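Local coordinates for protein cellulase, glycosyl hydrolase family 5, TPS linker, domain X (Spirochaeta thermophila, PDB 5E9P) that binds cellulose and xylan as a type A carbohydrate-binding module of a family 5 glycosyl hydrolase, probably holding the enzyme against its insoluble substrate, at residues Glu18-Thr23 with Tyr71-Ser76; Leu9-Asp14 with Gly81-Lys86; Val37-Leu42 with Tyr52-Val57; Leu45-Thr50 with His60-Ala65. All coordinates share one frame; numbering follows the deposited sequence.

Interaction 1: Glu18-Thr23 with Tyr71-Ser76; sequences EYYWKT and YIHYKS
Glu-18 reaches across to His-73: its OE2 accepts a hydrogen bond from His-73 NE2 at 2.7 Å, on the lone pair turned away from the other carboxylate oxygen, with carboxylate and imidazole nearly coplanar. Its CG stands anti to the backbone N (chi1 176°), which runs the extended chain alongside Lys-75, and a water joins Glu-18 OE2 to Lys-75 NZ, weakly at the lysine end. At Tyr-19 the backbone takes over, N donating to Tyr-74 O and O accepting from Tyr-74 N, while ring atom CD2 touches Tyr-74 CD1 at 3.6 Å. Tyr-20 lays its ring over one face of the His-73 imidazole in an offset stack, centroids 4.3 Å apart. Since His-73 ND1 also bonds Glu-46, an alanine here would probably leave both glutamates without their shared partner and the Tyr-20 ring free to turn. Trp-21 exchanges two more backbone bonds with Ile-72 and sets CH2 over a face of the Tyr-74 ring, with CZ3 3.6 Å from Tyr-74 CB. Lys-22 passes CD 4.1 Å from Tyr-71 CE2 and makes a cation-pi contact with Tyr-69. This is an antiparallel strand pair of a jelly-roll sandwich, Trp-21, Ile-72 and Tyr-74 packing inward against strand 82-85.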
# COMPACT_ATOMS: atom_id res chain seq x y z
N GLU A 18 -4.85 -7.79 -9.75
CA GLU A 18 -3.90 -8.17 -8.74
C GLU A 18 -2.54 -7.58 -9.07
O GLU A 18 -2.04 -7.84 -10.17
CB GLU A 18 -3.80 -9.70 -8.59
CG GLU A 18 -2.72 -10.11 -7.60
CD GLU A 18 -2.76 -11.60 -7.22
OE1 GLU A 18 -3.15 -12.39 -8.12
OE2 GLU A 18 -2.47 -11.94 -6.10
N TYR A 19 -1.98 -6.78 -8.17
CA TYR A 19 -0.75 -6.05 -8.46
C TYR A 19 0.21 -6.17 -7.27
O TYR A 19 -0.18 -6.33 -6.14
CB TYR A 19 -1.05 -4.57 -8.75
CG TYR A 19 -2.09 -4.41 -9.83
CD1 TYR A 19 -1.76 -4.65 -11.17
CD2 TYR A 19 -3.39 -4.03 -9.56
CE1 TYR A 19 -2.74 -4.61 -12.14
CE2 TYR A 19 -4.36 -4.01 -10.53
CZ TYR A 19 -4.02 -4.27 -11.82
OH TYR A 19 -5.01 -4.28 -12.82
N TYR A 20 1.49 -6.04 -7.64
CA TYR A 20 2.60 -6.09 -6.70
C TYR A 20 3.45 -4.83 -6.94
O TYR A 20 4.14 -4.74 -7.96
CB TYR A 20 3.44 -7.35 -6.94
CG TYR A 20 2.68 -8.63 -6.74
CD1 TYR A 20 2.00 -9.25 -7.71
CD2 TYR A 20 2.68 -9.27 -5.49
CE1 TYR A 20 1.32 -10.52 -7.51
CE2 TYR A 20 2.12 -10.48 -5.21
CZ TYR A 20 1.40 -11.06 -6.23
OH TYR A 20 0.78 -12.31 -6.07
N TRP A 21 3.38 -3.90 -5.99
CA TRP A 21 4.07 -2.62 -6.07
C TRP A 21 5.05 -2.50 -4.92
O TRP A 21 4.72 -2.86 -3.80
CB TRP A 21 3.08 -1.46 -6.00
CG TRP A 21 2.02 -1.45 -7.05
CD1 TRP A 21 2.17 -1.51 -8.40
CD2 TRP A 21 0.62 -1.32 -6.83
NE1 TRP A 21 0.94 -1.41 -9.02
CE2 TRP A 21 -0.02 -1.29 -8.07
CE3 TRP A 21 -0.19 -1.23 -5.70
CZ2 TRP A 21 -1.44 -1.18 -8.19
CZ3 TRP A 21 -1.54 -1.10 -5.83
CH2 TRP A 21 -2.15 -1.08 -7.03
N LYS A 22 6.23 -1.92 -5.17
CA LYS A 22 7.19 -1.70 -4.09
C LYS A 22 7.69 -0.29 -4.12
O LYS A 22 7.81 0.33 -5.22
CB LYS A 22 8.31 -2.70 -4.13
CG LYS A 22 9.24 -2.53 -5.30
CD LYS A 22 10.40 -3.56 -5.25
CE LYS A 22 11.28 -3.34 -6.45
NZ LYS A 22 12.45 -4.27 -6.42
N THR A 23 8.01 0.26 -2.95
CA THR A 23 8.57 1.61 -2.87
C THR A 23 9.43 1.68 -1.64
O THR A 23 9.19 1.00 -0.65
CB THR A 23 7.42 2.66 -2.77
OG1 THR A 23 7.93 3.96 -2.76
CG2 THR A 23 6.52 2.47 -1.62
N TYR A 71 6.56 -3.51 0.39
CA TYR A 71 6.01 -4.41 -0.61
C TYR A 71 4.50 -4.43 -0.41
O TYR A 71 4.01 -4.86 0.64
CB TYR A 71 6.58 -5.83 -0.40
CG TYR A 71 8.04 -5.90 -0.73
CD1 TYR A 71 9.05 -5.59 0.21
CD2 TYR A 71 8.46 -6.31 -1.99
CE1 TYR A 71 10.38 -5.66 -0.10
CE2 TYR A 71 9.82 -6.39 -2.29
CZ TYR A 71 10.77 -6.04 -1.35
OH TYR A 71 12.10 -6.15 -1.69
N ILE A 72 3.78 -3.95 -1.43
CA ILE A 72 2.33 -3.76 -1.39
C ILE A 72 1.71 -4.74 -2.40
O ILE A 72 1.98 -4.69 -3.58
CB ILE A 72 1.99 -2.32 -1.80
CG1 ILE A 72 2.72 -1.29 -0.93
CG2 ILE A 72 0.49 -2.11 -1.80
CD1 ILE A 72 3.15 -0.09 -1.70
N HIS A 73 0.86 -5.65 -1.85
CA HIS A 73 0.17 -6.60 -2.68
C HIS A 73 -1.31 -6.28 -2.63
O HIS A 73 -1.92 -6.34 -1.57
CB HIS A 73 0.48 -8.02 -2.17
CG HIS A 73 -0.26 -9.08 -2.85
ND1 HIS A 73 -0.53 -10.26 -2.20
CD2 HIS A 73 -0.82 -9.22 -4.06
CE1 HIS A 73 -1.20 -11.08 -3.00
NE2 HIS A 73 -1.34 -10.49 -4.16
N TYR A 74 -1.85 -5.92 -3.79
CA TYR A 74 -3.22 -5.44 -3.97
C TYR A 74 -4.00 -6.48 -4.74
O TYR A 74 -3.56 -6.99 -5.78
CB TYR A 74 -3.14 -4.15 -4.81
CG TYR A 74 -4.40 -3.51 -5.32
CD1 TYR A 74 -5.14 -4.01 -6.39
CD2 TYR A 74 -4.84 -2.30 -4.79
CE1 TYR A 74 -6.21 -3.37 -6.91
CE2 TYR A 74 -5.94 -1.65 -5.33
CZ TYR A 74 -6.62 -2.17 -6.38
OH TYR A 74 -7.72 -1.45 -6.84
N LYS A 75 -5.25 -6.74 -4.30
CA LYS A 75 -6.19 -7.51 -5.10
C LYS A 75 -7.56 -6.90 -5.01
O LYS A 75 -8.09 -6.69 -3.92
CB LYS A 75 -6.31 -8.95 -4.57
CG LYS A 75 -5.09 -9.83 -4.60
CD LYS A 75 -5.21 -11.20 -4.06
CE LYS A 75 -6.04 -12.09 -4.94
NZ LYS A 75 -6.05 -13.50 -4.31
N SER A 76 -8.17 -6.64 -6.18
CA SER A 76 -9.52 -6.19 -6.30
C SER A 76 -10.26 -7.03 -7.33
O SER A 76 -9.77 -7.20 -8.44
CB SER A 76 -9.63 -4.72 -6.76
OG SER A 76 -10.99 -4.37 -6.84
O HOH W 1 -2.86 -14.33 -5.13

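Interaction 2: Leu9-Asp14 with Gly81-Lys86; sequences LPFSYD and GHVEIK
The imidazole of His-82 takes Asp-14 at its edge: ND1 donates to Asp-14 OD2 at 2.7 Å, the oxygen lying in the ring plane but met on its syn side, 23° out of the carboxylate plane. Trp-40, from the next strand, stacks on this imidazole. Asp-14 CG is anti to its carbonyl carbon (chi1 -65°), bringing the carboxylate alongside the histidine, both pointing the same way. On the other side of the sheet the Phe-11 ring meets Val-83 CG1 at its edge, 4.2 Å from CE2, and packs edge-to-face with Trp-21 of the facing sheet. Tyr-13 CB rests 3.9 Å from the same Val-83 methyl, CG1. Between the two faces run four backbone hydrogen bonds, in which Phe-11 pairs with Ile-85 and Tyr-13 with Val-83. Just before strand 11-14, where a cis peptide leads into Pro-10, Leu-9 CD2 closes on Ile-85 CG2 at 3.6 Å. Lys-86 curls back so that NZ bridges to Glu-84 OE2 at 2.8 Å, while its terminal carboxylate is held by Arg-35 and Gln-59. The pairing joins an early strand to the last one, adding strand 11-14 as an edge of the antiparallel four-stranded sheet of a jelly-roll sandwich, with Val-83 and Ile-85 facing its interior.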
# COMPACT_ATOMS: atom_id res chain seq x y z
N LEU A 9 5.67 7.76 -4.65
CA LEU A 9 4.59 8.34 -3.84
C LEU A 9 4.60 9.83 -4.06
O LEU A 9 5.67 10.43 -4.21
CB LEU A 9 4.79 8.05 -2.35
CG LEU A 9 4.91 6.54 -2.04
CD1 LEU A 9 4.99 6.37 -0.52
CD2 LEU A 9 3.77 5.77 -2.62
N PRO A 10 3.42 10.49 -4.06
CA PRO A 10 2.11 9.88 -3.86
C PRO A 10 1.64 8.99 -4.96
O PRO A 10 2.02 9.18 -6.12
CB PRO A 10 1.18 11.10 -3.73
CG PRO A 10 1.90 12.16 -4.46
CD PRO A 10 3.33 11.97 -4.23
N PHE A 11 0.81 8.04 -4.61
CA PHE A 11 0.30 7.01 -5.51
C PHE A 11 -1.19 6.88 -5.31
O PHE A 11 -1.68 6.87 -4.19
CB PHE A 11 1.00 5.69 -5.16
CG PHE A 11 0.58 4.51 -5.98
CD1 PHE A 11 1.19 4.25 -7.20
CD2 PHE A 11 -0.40 3.64 -5.57
CE1 PHE A 11 0.86 3.14 -7.92
CE2 PHE A 11 -0.74 2.55 -6.33
CZ PHE A 11 -0.13 2.32 -7.51
N SER A 12 -1.90 6.67 -6.37
CA SER A 12 -3.29 6.32 -6.32
C SER A 12 -3.64 5.44 -7.46
O SER A 12 -3.05 5.41 -8.56
CB SER A 12 -4.16 7.58 -6.25
OG SER A 12 -3.91 8.42 -7.36
N TYR A 13 -4.62 4.62 -7.22
CA TYR A 13 -5.08 3.68 -8.20
C TYR A 13 -6.52 3.28 -7.93
O TYR A 13 -6.88 3.07 -6.77
CB TYR A 13 -4.15 2.44 -8.22
CG TYR A 13 -4.57 1.42 -9.24
CD1 TYR A 13 -4.29 1.58 -10.60
CD2 TYR A 13 -5.27 0.29 -8.87
CE1 TYR A 13 -4.72 0.67 -11.54
CE2 TYR A 13 -5.71 -0.62 -9.80
CZ TYR A 13 -5.41 -0.45 -11.15
OH TYR A 13 -5.87 -1.37 -12.05
N ASP A 14 -7.31 3.14 -8.97
CA ASP A 14 -8.69 2.65 -8.86
C ASP A 14 -8.94 1.64 -9.92
O ASP A 14 -8.94 2.01 -11.12
CB ASP A 14 -9.69 3.79 -8.96
CG ASP A 14 -9.57 4.75 -7.79
OD1 ASP A 14 -8.76 5.70 -7.85
OD2 ASP A 14 -10.29 4.57 -6.80
N GLY A 81 -12.22 -1.01 -6.95
CA GLY A 81 -11.15 -1.10 -5.95
C GLY A 81 -10.39 0.15 -5.90
O GLY A 81 -10.16 0.76 -6.96
N HIS A 82 -10.03 0.63 -4.71
CA HIS A 82 -9.42 1.94 -4.50
C HIS A 82 -8.27 1.82 -3.55
O HIS A 82 -8.39 1.25 -2.48
CB HIS A 82 -10.52 2.84 -3.88
CG HIS A 82 -10.02 4.15 -3.40
ND1 HIS A 82 -9.78 5.21 -4.22
CD2 HIS A 82 -9.73 4.60 -2.16
CE1 HIS A 82 -9.34 6.26 -3.52
NE2 HIS A 82 -9.30 5.87 -2.27
N VAL A 83 -7.15 2.50 -3.89
CA VAL A 83 -6.04 2.68 -2.98
C VAL A 83 -5.44 4.04 -3.16
O VAL A 83 -5.33 4.56 -4.30
CB VAL A 83 -5.00 1.55 -3.11
CG1 VAL A 83 -4.32 1.53 -4.47
CG2 VAL A 83 -3.97 1.60 -1.98
N GLU A 84 -5.02 4.64 -2.08
CA GLU A 84 -4.25 5.89 -2.07
C GLU A 84 -3.12 5.75 -1.08
O GLU A 84 -3.34 5.29 0.05
CB GLU A 84 -5.24 7.04 -1.62
CG GLU A 84 -4.61 8.44 -1.69
CD GLU A 84 -5.54 9.54 -1.48
OE1 GLU A 84 -6.43 9.34 -0.69
OE2 GLU A 84 -5.11 10.67 -1.87
N ILE A 85 -1.94 6.16 -1.49
CA ILE A 85 -0.74 6.15 -0.62
C ILE A 85 -0.13 7.51 -0.76
O ILE A 85 0.48 7.80 -1.84
CB ILE A 85 0.22 5.03 -1.00
CG1 ILE A 85 -0.48 3.68 -1.11
CG2 ILE A 85 1.37 5.04 -0.01
CD1 ILE A 85 0.39 2.52 -1.48
N LYS A 86 -0.21 8.35 0.24
CA LYS A 86 0.27 9.75 0.14
C LYS A 86 1.79 9.89 0.13
O LYS A 86 2.21 10.97 -0.31
CB LYS A 86 -0.34 10.52 1.30
CG LYS A 86 -1.80 10.63 1.34
CD LYS A 86 -2.29 11.43 0.20
CE LYS A 86 -3.32 12.39 0.54
NZ LYS A 86 -3.87 12.95 -0.72
OXT LYS A 86 2.50 8.97 0.54
O HOH W 2 -2.23 9.82 -3.54

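Interaction 3: Val37-Leu42 with Tyr52-Val57; sequences VNSWNL and YTNVWV
A type II beta turn from Tyr-52 to Val-55 is fastened to the end of strand 36-40 and the loop after it by the side chains of Asn-54 and Ser-39. Asn-54 carries the turn's positive phi (63°) and holds its amide against Leu-42 with two bonds: OD1 takes the backbone N of Leu-42 on an in-plane lone pair at 2.9 Å, and ND2 donates to Leu-42 O at 3.0 Å. One flat amide thus does the work of a backbone partner beyond the point where the strands part. The same OD1 lies 3.1 Å from Trp-40 CA. Ser-39 turns OG between its own backbone N and carbonyl carbon (chi1 62°), where it can accept from Asn-54 N at 2.9 Å and donate to a water, 2.7 Å from OG. That water donates in turn to Tyr-52 O and Val-55 O, filling in where the direct bond from Ser-39 N to Val-55 O is weak. Regular pairing follows at Val-37 and Val-57, with two backbone hydrogen bonds and Val-37 CB 3.8 Å from Val-57 CG1. Trp-40 and Trp-56 lie on the outer face, consistent with the flat aromatic surface typical of type A modules. Inward, Val-37 packs on Leu-45 of strand 44-47 and Leu-42 on Tyr-74, while strand 82-85 pairs with the other edge of strand 36-40.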
# COMPACT_ATOMS: atom_id res chain seq x y z
N VAL A 37 -2.00 5.33 4.09
CA VAL A 37 -2.52 4.37 3.12
C VAL A 37 -4.01 4.29 3.38
O VAL A 37 -4.44 4.15 4.54
CB VAL A 37 -1.86 2.99 3.28
CG1 VAL A 37 -2.46 2.00 2.31
CG2 VAL A 37 -0.35 3.08 3.20
N ASN A 38 -4.83 4.34 2.32
CA ASN A 38 -6.27 4.24 2.46
C ASN A 38 -6.79 3.38 1.33
O ASN A 38 -6.32 3.50 0.20
CB ASN A 38 -6.93 5.64 2.42
CG ASN A 38 -8.29 5.64 3.00
OD1 ASN A 38 -8.55 4.99 4.01
ND2 ASN A 38 -9.18 6.39 2.43
N SER A 39 -7.78 2.52 1.60
CA SER A 39 -8.32 1.68 0.55
C SER A 39 -9.76 1.32 0.84
O SER A 39 -10.20 1.36 2.00
CB SER A 39 -7.49 0.43 0.36
OG SER A 39 -7.47 -0.41 1.53
N TRP A 40 -10.48 0.91 -0.20
CA TRP A 40 -11.78 0.25 -0.04
C TRP A 40 -12.06 -0.55 -1.27
O TRP A 40 -11.42 -0.43 -2.32
CB TRP A 40 -12.90 1.24 0.26
CG TRP A 40 -13.11 2.31 -0.74
CD1 TRP A 40 -13.63 2.22 -2.03
CD2 TRP A 40 -12.81 3.69 -0.55
NE1 TRP A 40 -13.65 3.44 -2.61
CE2 TRP A 40 -13.15 4.36 -1.75
CE3 TRP A 40 -12.31 4.45 0.53
CZ2 TRP A 40 -13.03 5.72 -1.90
CZ3 TRP A 40 -12.18 5.78 0.36
CH2 TRP A 40 -12.53 6.42 -0.84
N ASN A 41 -13.06 -1.42 -1.16
CA ASN A 41 -13.45 -2.35 -2.21
C ASN A 41 -12.34 -3.29 -2.62
O ASN A 41 -12.35 -3.78 -3.79
CB ASN A 41 -14.10 -1.72 -3.43
CG ASN A 41 -15.64 -1.61 -3.36
OD1 ASN A 41 -16.17 -0.66 -3.81
ND2 ASN A 41 -16.29 -2.63 -2.84
N LEU A 42 -11.41 -3.59 -1.73
CA LEU A 42 -10.38 -4.56 -2.01
C LEU A 42 -10.66 -5.92 -1.41
O LEU A 42 -11.23 -6.03 -0.31
CB LEU A 42 -9.02 -4.06 -1.55
CG LEU A 42 -8.60 -2.71 -2.13
CD1 LEU A 42 -7.19 -2.40 -1.72
CD2 LEU A 42 -8.73 -2.64 -3.62
N TYR A 52 -3.75 -4.80 5.62
CA TYR A 52 -4.29 -3.43 5.70
C TYR A 52 -5.46 -3.29 4.71
O TYR A 52 -5.63 -2.24 4.10
CB TYR A 52 -3.22 -2.38 5.47
CG TYR A 52 -2.10 -2.41 6.48
CD1 TYR A 52 -2.29 -1.98 7.77
CD2 TYR A 52 -0.88 -2.94 6.14
CE1 TYR A 52 -1.21 -2.08 8.72
CE2 TYR A 52 0.11 -3.01 7.01
CZ TYR A 52 -0.02 -2.62 8.27
OH TYR A 52 1.04 -2.72 9.17
N THR A 53 -6.24 -4.34 4.55
CA THR A 53 -7.32 -4.31 3.53
C THR A 53 -8.43 -3.39 3.96
O THR A 53 -9.05 -3.65 5.04
CB THR A 53 -7.83 -5.74 3.31
OG1 THR A 53 -6.74 -6.63 3.01
CG2 THR A 53 -8.81 -5.81 2.16
N ASN A 54 -8.76 -2.39 3.18
CA ASN A 54 -9.94 -1.57 3.43
C ASN A 54 -9.86 -0.82 4.73
O ASN A 54 -10.85 -0.72 5.47
CB ASN A 54 -11.23 -2.36 3.31
CG ASN A 54 -11.35 -3.07 2.00
OD1 ASN A 54 -10.92 -2.59 0.95
ND2 ASN A 54 -11.98 -4.25 2.03
N VAL A 55 -8.71 -0.21 5.01
CA VAL A 55 -8.51 0.62 6.20
C VAL A 55 -7.81 1.90 5.85
O VAL A 55 -7.12 2.02 4.80
CB VAL A 55 -7.73 -0.08 7.30
CG1 VAL A 55 -8.35 -1.37 7.69
CG2 VAL A 55 -6.23 -0.26 6.94
N TRP A 56 -7.87 2.85 6.76
CA TRP A 56 -6.97 3.99 6.80
C TRP A 56 -5.85 3.67 7.77
O TRP A 56 -6.17 3.29 8.93
CB TRP A 56 -7.71 5.26 7.30
CG TRP A 56 -6.99 6.53 7.15
CD1 TRP A 56 -7.29 7.51 6.22
CD2 TRP A 56 -5.97 7.14 8.00
NE1 TRP A 56 -6.55 8.63 6.40
CE2 TRP A 56 -5.71 8.45 7.46
CE3 TRP A 56 -5.24 6.72 9.10
CZ2 TRP A 56 -4.74 9.31 8.02
CZ3 TRP A 56 -4.25 7.62 9.62
CH2 TRP A 56 -4.06 8.87 9.04
N VAL A 57 -4.59 3.81 7.43
CA VAL A 57 -3.48 3.57 8.33
C VAL A 57 -2.38 4.57 8.03
O VAL A 57 -2.09 4.84 6.84
CB VAL A 57 -3.01 2.10 8.25
CG1 VAL A 57 -2.58 1.69 6.83
CG2 VAL A 57 -1.88 1.82 9.23
O HOH W 3 -5.52 0.39 3.25

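Interaction 4: Leu45-Thr50 with His60-Ala65; sequences LEINGT and HQIPAA
Asn-48 has CG anti to its carbonyl carbon (chi1 -69°) and its amide little twisted at chi2 (-10°), which aims ND2 at the carbonyl of Pro-63. The hydrogen bond from ND2 to Pro-63 O is 2.9 Å long and close to straight; it lies in the amide plane and arrives in the carbonyl plane on a lone pair. Around the same nitrogen the chain of 60-65 bends, so that Ala-65 CB comes within 4.1 Å of Asn-48 ND2. ND2 also donates to Tyr-69 O, while OD1 accepts from Tyr-71 N, so one side chain ties three points of the chain together. With an alanine in its place, the carbonyls of Pro-63 and Tyr-69 and the amide of Tyr-71 would probably be left without these partners. Beside this polar knot is an apolar one: Ile-47 and Ile-62 cross at about a right angle, CG2 of Ile-47 lying 3.9 Å from CG2 of Ile-62, with the two CD1 methyls of the pair also touching. Phe-26 and Tyr-52 pack against Ile-62, and Trp-70 NE1 bonds its carbonyl. Asn-48 and Gly-49 form the corners of a type I' turn, closed by Ile-47 N to Thr-50 O at 2.9 Å and Thr-50 N to Ile-47 O at 3.1 Å. Asn-Gly at these corners is the classic signature of a tight two-residue beta hairpin, against which the loop before strand 70-76 is pinned.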
# COMPACT_ATOMS: atom_id res chain seq x y z
N LEU A 45 -5.21 -5.97 0.69
CA LEU A 45 -4.09 -5.02 0.60
C LEU A 45 -3.16 -5.43 1.74
O LEU A 45 -3.49 -5.17 2.89
CB LEU A 45 -4.49 -3.57 0.72
CG LEU A 45 -3.35 -2.60 0.33
CD1 LEU A 45 -3.08 -2.60 -1.15
CD2 LEU A 45 -3.69 -1.20 0.80
N GLU A 46 -2.05 -6.10 1.39
CA GLU A 46 -1.10 -6.46 2.42
C GLU A 46 0.20 -5.73 2.17
O GLU A 46 0.63 -5.61 1.00
CB GLU A 46 -0.96 -7.94 2.58
CG GLU A 46 -0.57 -8.64 1.36
CD GLU A 46 -0.44 -10.18 1.45
OE1 GLU A 46 -0.64 -10.73 2.54
OE2 GLU A 46 -0.06 -10.81 0.40
N ILE A 47 0.79 -5.22 3.22
CA ILE A 47 2.00 -4.44 3.13
C ILE A 47 3.00 -5.04 4.11
O ILE A 47 2.74 -5.07 5.31
CB ILE A 47 1.78 -2.92 3.36
CG1 ILE A 47 0.66 -2.42 2.45
CG2 ILE A 47 3.11 -2.23 3.12
CD1 ILE A 47 0.28 -0.97 2.70
N ASN A 48 4.13 -5.50 3.58
CA ASN A 48 5.16 -6.08 4.43
C ASN A 48 4.60 -7.12 5.39
O ASN A 48 5.02 -7.22 6.53
CB ASN A 48 6.00 -5.03 5.14
CG ASN A 48 6.88 -4.29 4.15
OD1 ASN A 48 6.99 -4.69 2.99
ND2 ASN A 48 7.55 -3.23 4.61
N GLY A 49 3.69 -7.96 4.87
CA GLY A 49 3.21 -9.11 5.61
C GLY A 49 2.03 -8.87 6.51
O GLY A 49 1.58 -9.83 7.15
N THR A 50 1.54 -7.65 6.61
CA THR A 50 0.41 -7.34 7.47
C THR A 50 -0.76 -6.92 6.60
O THR A 50 -0.62 -6.21 5.61
CB THR A 50 0.80 -6.26 8.47
OG1 THR A 50 1.87 -6.74 9.27
CG2 THR A 50 -0.39 -5.84 9.34
N HIS A 60 3.64 5.66 8.93
CA HIS A 60 4.64 5.45 9.98
C HIS A 60 4.35 4.23 10.84
O HIS A 60 5.24 3.82 11.60
CB HIS A 60 4.80 6.69 10.84
CG HIS A 60 3.65 6.93 11.80
ND1 HIS A 60 2.82 8.04 11.70
CD2 HIS A 60 3.28 6.27 12.92
CE1 HIS A 60 1.94 7.98 12.66
NE2 HIS A 60 2.19 6.92 13.42
N GLN A 61 3.14 3.68 10.76
CA GLN A 61 2.77 2.52 11.55
C GLN A 61 3.27 1.25 10.93
O GLN A 61 3.13 0.16 11.52
CB GLN A 61 1.25 2.51 11.67
CG GLN A 61 0.64 3.74 12.36
CD GLN A 61 -0.88 3.66 12.43
OE1 GLN A 61 -1.58 4.37 11.74
NE2 GLN A 61 -1.34 2.66 13.13
N ILE A 62 3.83 1.32 9.71
CA ILE A 62 4.20 0.16 8.91
C ILE A 62 5.72 0.17 8.75
O ILE A 62 6.24 0.97 7.96
CB ILE A 62 3.51 0.17 7.53
CG1 ILE A 62 1.98 0.36 7.71
CG2 ILE A 62 3.88 -1.10 6.80
CD1 ILE A 62 1.25 0.47 6.40
N PRO A 63 6.46 -0.68 9.44
CA PRO A 63 7.91 -0.67 9.29
C PRO A 63 8.34 -1.15 7.90
O PRO A 63 7.74 -2.04 7.29
CB PRO A 63 8.43 -1.62 10.37
CG PRO A 63 7.34 -1.71 11.36
CD PRO A 63 6.05 -1.58 10.52
N ALA A 64 9.46 -0.61 7.43
CA ALA A 64 10.11 -1.12 6.23
C ALA A 64 10.51 -2.57 6.39
O ALA A 64 10.76 -3.04 7.55
CB ALA A 64 11.34 -0.34 5.88
N ALA A 65 10.66 -3.28 5.31
CA ALA A 65 11.25 -4.58 5.30
C ALA A 65 12.75 -4.46 5.59
O ALA A 65 13.32 -3.38 5.57
CB ALA A 65 11.03 -5.23 3.96

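In the fold
The two sheets of the sandwich divide the contacts. Interaction 1 lies in one, interactions 2 and 3 share the other through strands 82-85 and 36-40, and interaction 4 ties an outlying loop to the end of strand 44-47 in the first sheet. All four are partly buried. Interactions 1 and 2 are regular strand pairs, each with a histidine-carboxylate bond toward the surface and aromatic and aliphatic groups in the core. Interaction 3 loses that regularity and relies on side-chain and water bonds at a turn; interaction 4, the smallest, has no strand pairing across it. Probable hydrogen bonds from Glu-84 N to Asn-38 O and Tyr-52 N to Leu-45 O connect neighbours, and Leu-45 packs on Val-83 between the sheets.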